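Local coordinates for protein alcohol dehydrogenase (Escherichia coli, PDB 5VM2) that is a zinc-binding oxidoreductase of unknown specificity that probably oxidises an alcohol group of its substrate with NAD or NADP as acceptor, at residues 24-29 / 74-79; 85-90 / 134-139; 170-175 / 240-245. One frame throughout, in Å; residues are numbered along the deposited sequence.

Overall arrangement
Contacts 1 and 2 belong to the GroES-like part of the chain and share one mixed sheet; they touch where Val-29 CG2 packs 3.7 Å from Thr-136 OG1. Contact 3 is in the parallel nucleotide-binding-type sheet on the opposite side of the chain's centre, its own centre about 41 Å from that of contact 1. Contact 1, partly buried, is joined by backbone hydrogen bonds between two turns and a small valine cluster, with charged side chains only loosely paired at the rim. Contacts 2 and 3 are buried. Antiparallel contact 2 adds a Tyr-Glu bond and a long salt bridge, whereas parallel contact 3 is faced chiefly with aliphatic side chains and one phenylalanine, its side-chain bond confined to Thr-244 at the strand ends.

Contact 1: 24-29 / 74-79; sequences PKEDEV and VGSRVR
Glu-26 and Arg-77 bring the two flat side-chain groups of this contact together. Glu-26 OE1 lies at the edge of the Arg-77 guanidinium, near its plane and 4.1 Å from NE, while Asp-27 CB approaches that group obliquely. The carboxylate and guanidinium planes are inclined by 63°, and at this separation the attraction between the charges is probably modest on this exposed side.

The backbone frame beneath is a pair of type I beta turns, Lys-25 to Glu-28 and Gly-75 to Val-78, set against each other where the antiparallel strands 28-37 and 67-74 of the GroES-like domain meet the surface. One turn leads into its strand and the other follows its strand. Two hydrogen bonds join them: Gly-75 N gives a nearly straight one to Glu-28 O at 2.7 Å, and Arg-77 N binds Glu-26 O at 2.8 Å. The place where a CB would project from Gly-75 is taken up by the Lys-25 carbonyl oxygen and the Glu-26 backbone, leaving room only for a glycine CA, which rests 3.2 Å from Lys-25 O in a CA-H...O contact. The first turn is braced from within by Lys-25 N, which donates to Glu-28 OE2 from above the carboxylate plane.

Where the turns give way to the strands, Val-29 and Val-74 form a non-hydrogen-bonded antiparallel pair, their CG1 methyls 4.0 Å apart. Val-78 adds a second apolar partner: its CG1 stands anti to the backbone N (chi1 169°) and meets Val-29 CG1. Phe-81 touches Val-29, and Cys-130 of strand 128-132 touches Pro-24, just before the first turn, and Glu-28 at its end. The second methyl of Val-78, CG2, lies against the opposing backbone, 3.3 Å from Glu-28 O and 3.4 Å from Asp-27 C.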
loop_
_atom_site.group_PDB
_atom_site.type_symbol
_atom_site.label_atom_id
_atom_site.label_comp_id
_atom_site.label_asym_id
_atom_site.label_seq_id
_atom_site.Cartn_x
_atom_site.Cartn_y
_atom_site.Cartn_z
ATOM N N PRO A 24 -15.664 20.719 6.729
ATOM C CA PRO A 24 -16.153 19.338 6.812
ATOM C C PRO A 24 -17.664 19.292 6.650
ATOM O O PRO A 24 -18.392 20.085 7.252
ATOM C CB PRO A 24 -15.723 18.883 8.215
ATOM C CG PRO A 24 -15.034 20.061 8.858
ATOM C CD PRO A 24 -15.336 21.275 8.051
ATOM N N LYS A 25 -18.133 18.365 5.817
ATOM C CA LYS A 25 -19.550 18.049 5.808
ATOM C C LYS A 25 -19.941 17.450 7.160
ATOM O O LYS A 25 -19.095 17.150 8.007
ATOM C CB LYS A 25 -19.881 17.092 4.663
ATOM C CG LYS A 25 -19.336 17.517 3.304
ATOM C CD LYS A 25 -20.292 18.446 2.571
ATOM C CE LYS A 25 -19.924 18.561 1.098
ATOM N NZ LYS A 25 -18.490 18.917 0.910
ATOM N N GLU A 26 -21.246 17.268 7.359
ATOM C CA GLU A 26 -21.733 16.918 8.689
ATOM C C GLU A 26 -21.291 15.532 9.146
ATOM O O GLU A 26 -21.376 15.236 10.343
ATOM C CB GLU A 26 -23.255 17.017 8.740
ATOM C CG GLU A 26 -23.981 16.088 7.791
ATOM C CD GLU A 26 -25.453 15.976 8.126
ATOM O OE1 GLU A 26 -26.084 14.990 7.687
ATOM O OE2 GLU A 26 -25.979 16.866 8.824
ATOM N N ASP A 27 -20.823 14.677 8.239
ATOM C CA ASP A 27 -20.344 13.351 8.609
ATOM C C ASP A 27 -18.834 13.210 8.459
ATOM O O ASP A 27 -18.322 12.085 8.478
ATOM C CB ASP A 27 -21.055 12.275 7.783
ATOM C CG ASP A 27 -20.629 12.280 6.326
ATOM O OD1 ASP A 27 -20.534 13.377 5.740
ATOM O OD2 ASP A 27 -20.389 11.188 5.766
ATOM N N GLU A 28 -18.109 14.317 8.334
ATOM C CA GLU A 28 -16.686 14.295 8.046
ATOM C C GLU A 28 -15.875 14.872 9.199
ATOM O O GLU A 28 -16.385 15.607 10.050
ATOM C CB GLU A 28 -16.380 15.078 6.764
ATOM C CG GLU A 28 -17.143 14.586 5.544
ATOM C CD GLU A 28 -16.796 15.356 4.283
ATOM O OE1 GLU A 28 -16.914 14.778 3.182
ATOM O OE2 GLU A 28 -16.415 16.542 4.387
ATOM N N VAL A 29 -14.594 14.515 9.213
ATOM C CA VAL A 29 -13.610 15.125 10.093
ATOM C C VAL A 29 -12.734 16.040 9.252
ATOM O O VAL A 29 -12.538 15.817 8.052
ATOM C CB VAL A 29 -12.743 14.075 10.828
ATOM C CG1 VAL A 29 -13.597 13.213 11.744
ATOM C CG2 VAL A 29 -11.988 13.212 9.827
ATOM N N VAL A 74 -14.824 18.745 13.381
ATOM C CA VAL A 74 -15.691 17.663 12.936
ATOM C C VAL A 74 -17.012 18.246 12.462
ATOM O O VAL A 74 -17.452 19.302 12.928
ATOM C CB VAL A 74 -15.939 16.605 14.038
ATOM C CG1 VAL A 74 -14.636 15.932 14.443
ATOM C CG2 VAL A 74 -16.632 17.228 15.242
ATOM N N GLY A 75 -17.641 17.549 11.519
ATOM C CA GLY A 75 -18.980 17.896 11.099
ATOM C C GLY A 75 -19.993 17.672 12.205
ATOM O O GLY A 75 -19.750 16.976 13.194
ATOM N N SER A 76 -21.171 18.267 12.014
ATOM C CA SER A 76 -22.161 18.369 13.081
ATOM C C SER A 76 -22.742 17.028 13.514
ATOM O O SER A 76 -23.363 16.966 14.580
ATOM C CB SER A 76 -23.293 19.302 12.650
ATOM O OG SER A 76 -24.015 18.763 11.558
ATOM N N ARG A 77 -22.568 15.960 12.737
ATOM C CA ARG A 77 -23.094 14.655 13.116
ATOM C C ARG A 77 -21.996 13.649 13.435
ATOM O O ARG A 77 -22.279 12.452 13.552
ATOM C CB ARG A 77 -24.009 14.104 12.018
ATOM C CG ARG A 77 -25.208 13.328 12.556
ATOM C CD ARG A 77 -26.120 12.831 11.441
ATOM N NE ARG A 77 -25.390 12.070 10.431
ATOM C CZ ARG A 77 -25.104 10.776 10.531
ATOM N NH1 ARG A 77 -25.484 10.089 11.599
ATOM N NH2 ARG A 77 -24.434 10.167 9.562
ATOM N N VAL A 78 -20.756 14.102 13.587
ATOM C CA VAL A 78 -19.638 13.219 13.908
ATOM C C VAL A 78 -19.557 13.065 15.420
ATOM O O VAL A 78 -19.443 14.056 16.150
ATOM C CB VAL A 78 -18.317 13.757 13.341
ATOM C CG1 VAL A 78 -17.139 12.983 13.922
ATOM C CG2 VAL A 78 -18.319 13.674 11.828
ATOM N N ARG A 79 -19.615 11.818 15.890
ATOM C CA ARG A 79 -19.459 11.496 17.302
ATOM C C ARG A 79 -18.222 10.667 17.602
ATOM O O ARG A 79 -17.711 10.728 18.723
ATOM C CB ARG A 79 -20.691 10.742 17.817
ATOM C CG ARG A 79 -21.967 11.569 17.824
ATOM C CD ARG A 79 -21.912 12.673 18.870
ATOM N NE ARG A 79 -21.823 13.999 18.271
ATOM C CZ ARG A 79 -22.876 14.743 17.965
ATOM N NH1 ARG A 79 -24.099 14.293 18.194
ATOM N NH2 ARG A 79 -22.701 15.932 17.417
#

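Contact 2: 85-90 / 134-139; sequences DRVNIE and SFTYKL
Glu-90 leans over to the 134-139 segment with CG anti to its backbone N (chi1 -175°) and the chain extended beyond. Its CB meets Tyr-137 CE1 at 3.6 Å, and CG comes next to Phe-135 CD2. The carboxyl carbon CD then lies at the edge of the Phe-135 ring, in its plane and 3.7 Å from CD2, with the carboxylate turned 82° from that ring. At the tip, OE1 accepts a short hydrogen bond of 2.6 Å from Tyr-137 OH, while OE2 is bonded to Tyr-106 OH, so both oxygens are held.

Next to this group strands 86-89 and 136-138 run antiparallel, their local axes at 146°, in the sheet of the GroES-like domain. Asn-88 and Tyr-137 are the hydrogen-bonded pair, each N reaching the other's O at 2.9 Å, and Glu-90 N to Phe-135 O continues the pattern. Asn-88 also sets OD1 3.3 Å from Tyr-137 CB, its ND2 being bonded to Gly-148 O.

On the face that carries Val-87, Ile-89, Thr-136 and Lys-138, Val-87 CB packs 3.5 Å from Thr-136 CG2. At the far end a long salt bridge of 3.8 Å links Lys-138 NZ to Asp-85 OD1, which also pairs with Lys-82.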
loop_
_atom_site.group_PDB
_atom_site.type_symbol
_atom_site.label_atom_id
_atom_site.label_comp_id
_atom_site.label_asym_id
_atom_site.label_seq_id
_atom_site.Cartn_x
_atom_site.Cartn_y
_atom_site.Cartn_z
ATOM N N ASP A 85 -7.886 14.378 18.344
ATOM C CA ASP A 85 -7.667 12.968 18.069
ATOM C C ASP A 85 -6.640 12.815 16.960
ATOM O O ASP A 85 -6.727 13.487 15.928
ATOM C CB ASP A 85 -8.977 12.300 17.648
ATOM C CG ASP A 85 -9.993 12.249 18.762
ATOM O OD1 ASP A 85 -9.597 12.444 19.927
ATOM O OD2 ASP A 85 -11.186 11.995 18.480
ATOM N N ARG A 86 -5.669 11.935 17.171
ATOM C CA ARG A 86 -4.751 11.541 16.116
ATOM C C ARG A 86 -5.354 10.356 15.379
ATOM O O ARG A 86 -5.766 9.372 16.003
ATOM C CB ARG A 86 -3.377 11.190 16.688
ATOM C CG ARG A 86 -2.779 12.301 17.538
ATOM C CD ARG A 86 -1.438 11.897 18.150
ATOM N NE ARG A 86 -1.544 10.658 18.916
ATOM C CZ ARG A 86 -1.107 9.476 18.490
ATOM N NH1 ARG A 86 -0.524 9.369 17.304
ATOM N NH2 ARG A 86 -1.253 8.399 19.249
ATOM N N VAL A 87 -5.425 10.463 14.053
ATOM C CA VAL A 87 -6.139 9.495 13.232
ATOM C C VAL A 87 -5.355 9.228 11.953
ATOM O O VAL A 87 -4.475 9.996 11.561
ATOM C CB VAL A 87 -7.563 9.983 12.864
ATOM C CG1 VAL A 87 -8.421 10.174 14.108
ATOM C CG2 VAL A 87 -7.482 11.273 12.060
ATOM N N ASN A 88 -5.692 8.124 11.299
ATOM C CA ASN A 88 -5.350 7.934 9.898
ATOM C C ASN A 88 -6.645 7.802 9.102
ATOM O O ASN A 88 -7.743 7.767 9.663
ATOM C CB ASN A 88 -4.412 6.734 9.694
ATOM C CG ASN A 88 -5.044 5.392 10.051
ATOM O OD1 ASN A 88 -6.257 5.263 10.198
ATOM N ND2 ASN A 88 -4.200 4.371 10.170
ATOM N N ILE A 89 -6.518 7.741 7.782
ATOM C CA ILE A 89 -7.678 7.646 6.912
ATOM C C ILE A 89 -7.494 6.465 5.972
ATOM O O ILE A 89 -6.382 6.189 5.502
ATOM C CB ILE A 89 -7.919 8.953 6.125
ATOM C CG1 ILE A 89 -6.773 9.233 5.158
ATOM C CG2 ILE A 89 -8.129 10.139 7.075
ATOM C CD1 ILE A 89 -7.196 10.079 3.985
ATOM N N GLU A 90 -8.581 5.737 5.745
ATOM C CA GLU A 90 -8.638 4.767 4.664
ATOM C C GLU A 90 -9.034 5.511 3.398
ATOM O O GLU A 90 -10.151 6.044 3.332
ATOM C CB GLU A 90 -9.641 3.668 4.980
ATOM C CG GLU A 90 -9.673 2.544 3.959
ATOM C CD GLU A 90 -10.556 1.374 4.379
ATOM O OE1 GLU A 90 -10.880 1.253 5.581
ATOM O OE2 GLU A 90 -10.926 0.568 3.497
ATOM N N SER A 134 -16.540 7.610 8.640
ATOM C CA SER A 134 -16.654 6.162 8.507
ATOM C C SER A 134 -15.372 5.510 8.002
ATOM O O SER A 134 -15.190 4.305 8.203
ATOM C CB SER A 134 -17.824 5.807 7.583
ATOM O OG SER A 134 -17.761 6.527 6.363
ATOM N N PHE A 135 -14.479 6.262 7.356
ATOM C CA PHE A 135 -13.216 5.705 6.886
ATOM C C PHE A 135 -12.031 6.445 7.493
ATOM O O PHE A 135 -10.972 6.594 6.872
ATOM C CB PHE A 135 -13.187 5.682 5.362
ATOM C CG PHE A 135 -14.123 4.655 4.797
ATOM C CD1 PHE A 135 -15.464 4.957 4.609
ATOM C CD2 PHE A 135 -13.686 3.362 4.552
ATOM C CE1 PHE A 135 -16.346 4.002 4.129
ATOM C CE2 PHE A 135 -14.558 2.396 4.072
ATOM C CZ PHE A 135 -15.894 2.717 3.867
ATOM N N THR A 136 -12.219 6.890 8.729
ATOM C CA THR A 136 -11.155 7.438 9.548
ATOM C C THR A 136 -11.037 6.570 10.793
ATOM O O THR A 136 -12.039 6.045 11.290
ATOM C CB THR A 136 -11.467 8.893 9.920
ATOM O OG1 THR A 136 -11.551 9.676 8.724
ATOM C CG2 THR A 136 -10.401 9.477 10.841
ATOM N N TYR A 137 -9.807 6.452 11.293
ATOM C CA TYR A 137 -9.527 5.523 12.381
ATOM C C TYR A 137 -8.591 6.175 13.386
ATOM O O TYR A 137 -7.543 6.705 13.009
ATOM C CB TYR A 137 -8.908 4.219 11.853
ATOM C CG TYR A 137 -9.753 3.536 10.799
ATOM C CD1 TYR A 137 -9.694 3.937 9.467
ATOM C CD2 TYR A 137 -10.626 2.507 11.135
ATOM C CE1 TYR A 137 -10.473 3.330 8.502
ATOM C CE2 TYR A 137 -11.408 1.889 10.171
ATOM C CZ TYR A 137 -11.326 2.308 8.857
ATOM O OH TYR A 137 -12.099 1.704 7.890
ATOM N N LYS A 138 -8.967 6.128 14.659
ATOM C CA LYS A 138 -8.122 6.710 15.685
ATOM C C LYS A 138 -6.888 5.842 15.897
ATOM O O LYS A 138 -6.965 4.611 15.908
ATOM C CB LYS A 138 -8.901 6.849 16.990
ATOM C CG LYS A 138 -8.043 6.848 18.230
ATOM C CD LYS A 138 -7.484 8.235 18.459
ATOM C CE LYS A 138 -7.230 8.533 19.919
ATOM N NZ LYS A 138 -6.760 9.918 20.025
ATOM N N LEU A 139 -5.758 6.490 16.053
ATOM C CA LEU A 139 -4.534 5.749 16.310
ATOM C C LEU A 139 -4.404 5.448 17.802
ATOM O O LEU A 139 -4.733 6.295 18.638
ATOM C CB LEU A 139 -3.320 6.545 15.840
ATOM C CG LEU A 139 -3.354 6.999 14.383
ATOM C CD1 LEU A 139 -2.206 7.952 14.096
ATOM C CD2 LEU A 139 -3.310 5.793 13.456
HETATM O O HOH W 1 -3.887 8.226 20.591
#

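Contact 3: 170-175 / 240-245; sequences KKIIIL and IVFETA
Two central strands of the Rossmann-type sheet, 171-175 and 238-243, lie side by side here, running parallel with an angle of 14° between their local axes. Ile-173 is held on both its polar backbone atoms: its N donates to Ile-240 O and its O receives Phe-242 N at 2.8 Å. Leu-175 N then reaches Phe-242 O at 2.7 Å, whereas the bond from Ile-240 N to Lys-171 O is weak.

On the face carrying Ile-172, Ile-174 and Phe-242, the Ile-172 CG2 methyl comes to the edge of the Phe-242 ring, in its plane and 3.7 Å from CE1. Ile-174 CG1 approaches CD1 of the same ring obliquely at 4.0 Å, and helix 179-190 covers this face. On the reverse face Leu-175 CD1 packs 4.1 Å from Val-241 CG1.

At the C-terminal strand ends Leu-175 O has two donors from one residue. Thr-244 OG1, placed between backbone N and carbonyl carbon (chi1 72°), binds it at 2.8 Å from above the carbonyl plane, and Thr-244 N binds it at 3.0 Å. Gly-176 follows directly; with Gly-178 and Gly-181 it is consistent with the GxGxxG turn between the first strand and helix of dinucleotide-binding Rossmann folds.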
loop_
_atom_site.group_PDB
_atom_site.type_symbol
_atom_site.label_atom_id
_atom_site.label_comp_id
_atom_site.label_asym_id
_atom_site.label_seq_id
_atom_site.Cartn_x
_atom_site.Cartn_y
_atom_site.Cartn_z
ATOM N N LYS A 170 1.349 -23.658 5.905
ATOM C CA LYS A 170 1.386 -23.267 4.503
ATOM C C LYS A 170 2.742 -22.640 4.206
ATOM O O LYS A 170 3.124 -21.646 4.835
ATOM C CB LYS A 170 0.250 -22.302 4.171
ATOM C CG LYS A 170 -1.112 -22.958 4.328
ATOM C CD LYS A 170 -2.241 -22.122 3.762
ATOM C CE LYS A 170 -3.512 -22.966 3.653
ATOM N NZ LYS A 170 -4.724 -22.145 3.380
ATOM N N LYS A 171 3.478 -23.240 3.274
ATOM C CA LYS A 171 4.770 -22.702 2.875
ATOM C C LYS A 171 4.542 -21.582 1.876
ATOM O O LYS A 171 3.775 -21.743 0.924
ATOM C CB LYS A 171 5.651 -23.788 2.262
ATOM C CG LYS A 171 6.009 -24.900 3.219
ATOM C CD LYS A 171 7.084 -25.798 2.631
ATOM C CE LYS A 171 8.395 -25.052 2.476
ATOM N NZ LYS A 171 9.068 -24.808 3.784
ATOM N N ILE A 172 5.217 -20.454 2.082
ATOM C CA ILE A 172 4.921 -19.227 1.355
ATOM C C ILE A 172 6.181 -18.725 0.661
ATOM O O ILE A 172 7.278 -18.750 1.233
ATOM C CB ILE A 172 4.336 -18.163 2.306
ATOM C CG1 ILE A 172 2.983 -18.651 2.838
ATOM C CG2 ILE A 172 4.180 -16.814 1.608
ATOM C CD1 ILE A 172 2.214 -17.619 3.590
ATOM N N ILE A 173 6.017 -18.294 -0.590
ATOM C CA ILE A 173 7.056 -17.612 -1.350
ATOM C C ILE A 173 6.528 -16.233 -1.703
ATOM O O ILE A 173 5.439 -16.109 -2.276
ATOM C CB ILE A 173 7.442 -18.377 -2.623
ATOM C CG1 ILE A 173 8.040 -19.741 -2.278
ATOM C CG2 ILE A 173 8.427 -17.554 -3.440
ATOM C CD1 ILE A 173 8.298 -20.612 -3.489
ATOM N N ILE A 174 7.289 -15.203 -1.360
ATOM C CA ILE A 174 6.954 -13.828 -1.694
ATOM C C ILE A 174 7.963 -13.337 -2.722
ATOM O O ILE A 174 9.166 -13.257 -2.438
ATOM C CB ILE A 174 6.944 -12.940 -0.444
ATOM C CG1 ILE A 174 5.811 -13.394 0.485
ATOM C CG2 ILE A 174 6.784 -11.477 -0.828
ATOM C CD1 ILE A 174 5.795 -12.699 1.794
ATOM N N LEU A 175 7.480 -13.029 -3.923
ATOM C CA LEU A 175 8.325 -12.496 -4.986
ATOM C C LEU A 175 8.316 -10.975 -4.877
ATOM O O LEU A 175 7.313 -10.325 -5.195
ATOM C CB LEU A 175 7.837 -12.964 -6.353
ATOM C CG LEU A 175 7.773 -14.481 -6.559
ATOM C CD1 LEU A 175 7.279 -14.806 -7.964
ATOM C CD2 LEU A 175 9.121 -15.135 -6.296
ATOM N N ILE A 240 1.377 -21.046 -1.260
ATOM C CA ILE A 240 0.950 -19.732 -1.727
ATOM C C ILE A 240 2.171 -19.014 -2.270
ATOM O O ILE A 240 3.215 -18.989 -1.614
ATOM C CB ILE A 240 0.308 -18.896 -0.600
ATOM C CG1 ILE A 240 -0.867 -19.636 0.052
ATOM C CG2 ILE A 240 -0.135 -17.555 -1.138
ATOM C CD1 ILE A 240 -1.176 -19.160 1.468
ATOM N N VAL A 241 2.049 -18.442 -3.463
ATOM C CA VAL A 241 3.074 -17.566 -4.015
ATOM C C VAL A 241 2.457 -16.187 -4.160
ATOM O O VAL A 241 1.425 -16.030 -4.830
ATOM C CB VAL A 241 3.606 -18.065 -5.365
ATOM C CG1 VAL A 241 4.718 -17.138 -5.857
ATOM C CG2 VAL A 241 4.111 -19.496 -5.255
ATOM N N PHE A 242 3.072 -15.200 -3.525
ATOM C CA PHE A 242 2.675 -13.811 -3.672
ATOM C C PHE A 242 3.592 -13.144 -4.685
ATOM O O PHE A 242 4.820 -13.221 -4.563
ATOM C CB PHE A 242 2.754 -13.065 -2.338
ATOM C CG PHE A 242 1.772 -13.538 -1.317
ATOM C CD1 PHE A 242 2.109 -14.555 -0.432
ATOM C CD2 PHE A 242 0.513 -12.970 -1.237
ATOM C CE1 PHE A 242 1.201 -14.995 0.525
ATOM C CE2 PHE A 242 -0.401 -13.406 -0.289
ATOM C CZ PHE A 242 -0.054 -14.421 0.594
ATOM N N GLU A 243 2.998 -12.501 -5.684
ATOM C CA GLU A 243 3.728 -11.650 -6.612
ATOM C C GLU A 243 3.468 -10.200 -6.217
ATOM O O GLU A 243 2.322 -9.741 -6.248
ATOM C CB GLU A 243 3.300 -11.918 -8.054
ATOM C CG GLU A 243 4.300 -11.446 -9.091
ATOM C CD GLU A 243 4.299 -9.941 -9.253
ATOM O OE1 GLU A 243 5.389 -9.363 -9.434
ATOM O OE2 GLU A 243 3.207 -9.336 -9.194
ATOM N N THR A 244 4.527 -9.489 -5.826
ATOM C CA THR A 244 4.378 -8.167 -5.233
ATOM C C THR A 244 5.196 -7.079 -5.912
ATOM O O THR A 244 4.967 -5.901 -5.622
ATOM C CB THR A 244 4.758 -8.196 -3.742
ATOM O OG1 THR A 244 6.179 -8.334 -3.614
ATOM C CG2 THR A 244 4.079 -9.353 -3.025
ATOM N N ALA A 245 6.137 -7.427 -6.790
ATOM C CA ALA A 245 6.962 -6.422 -7.446
ATOM C C ALA A 245 6.294 -5.816 -8.672
ATOM O O ALA A 245 6.715 -4.746 -9.124
ATOM C CB ALA A 245 8.312 -7.024 -7.844
#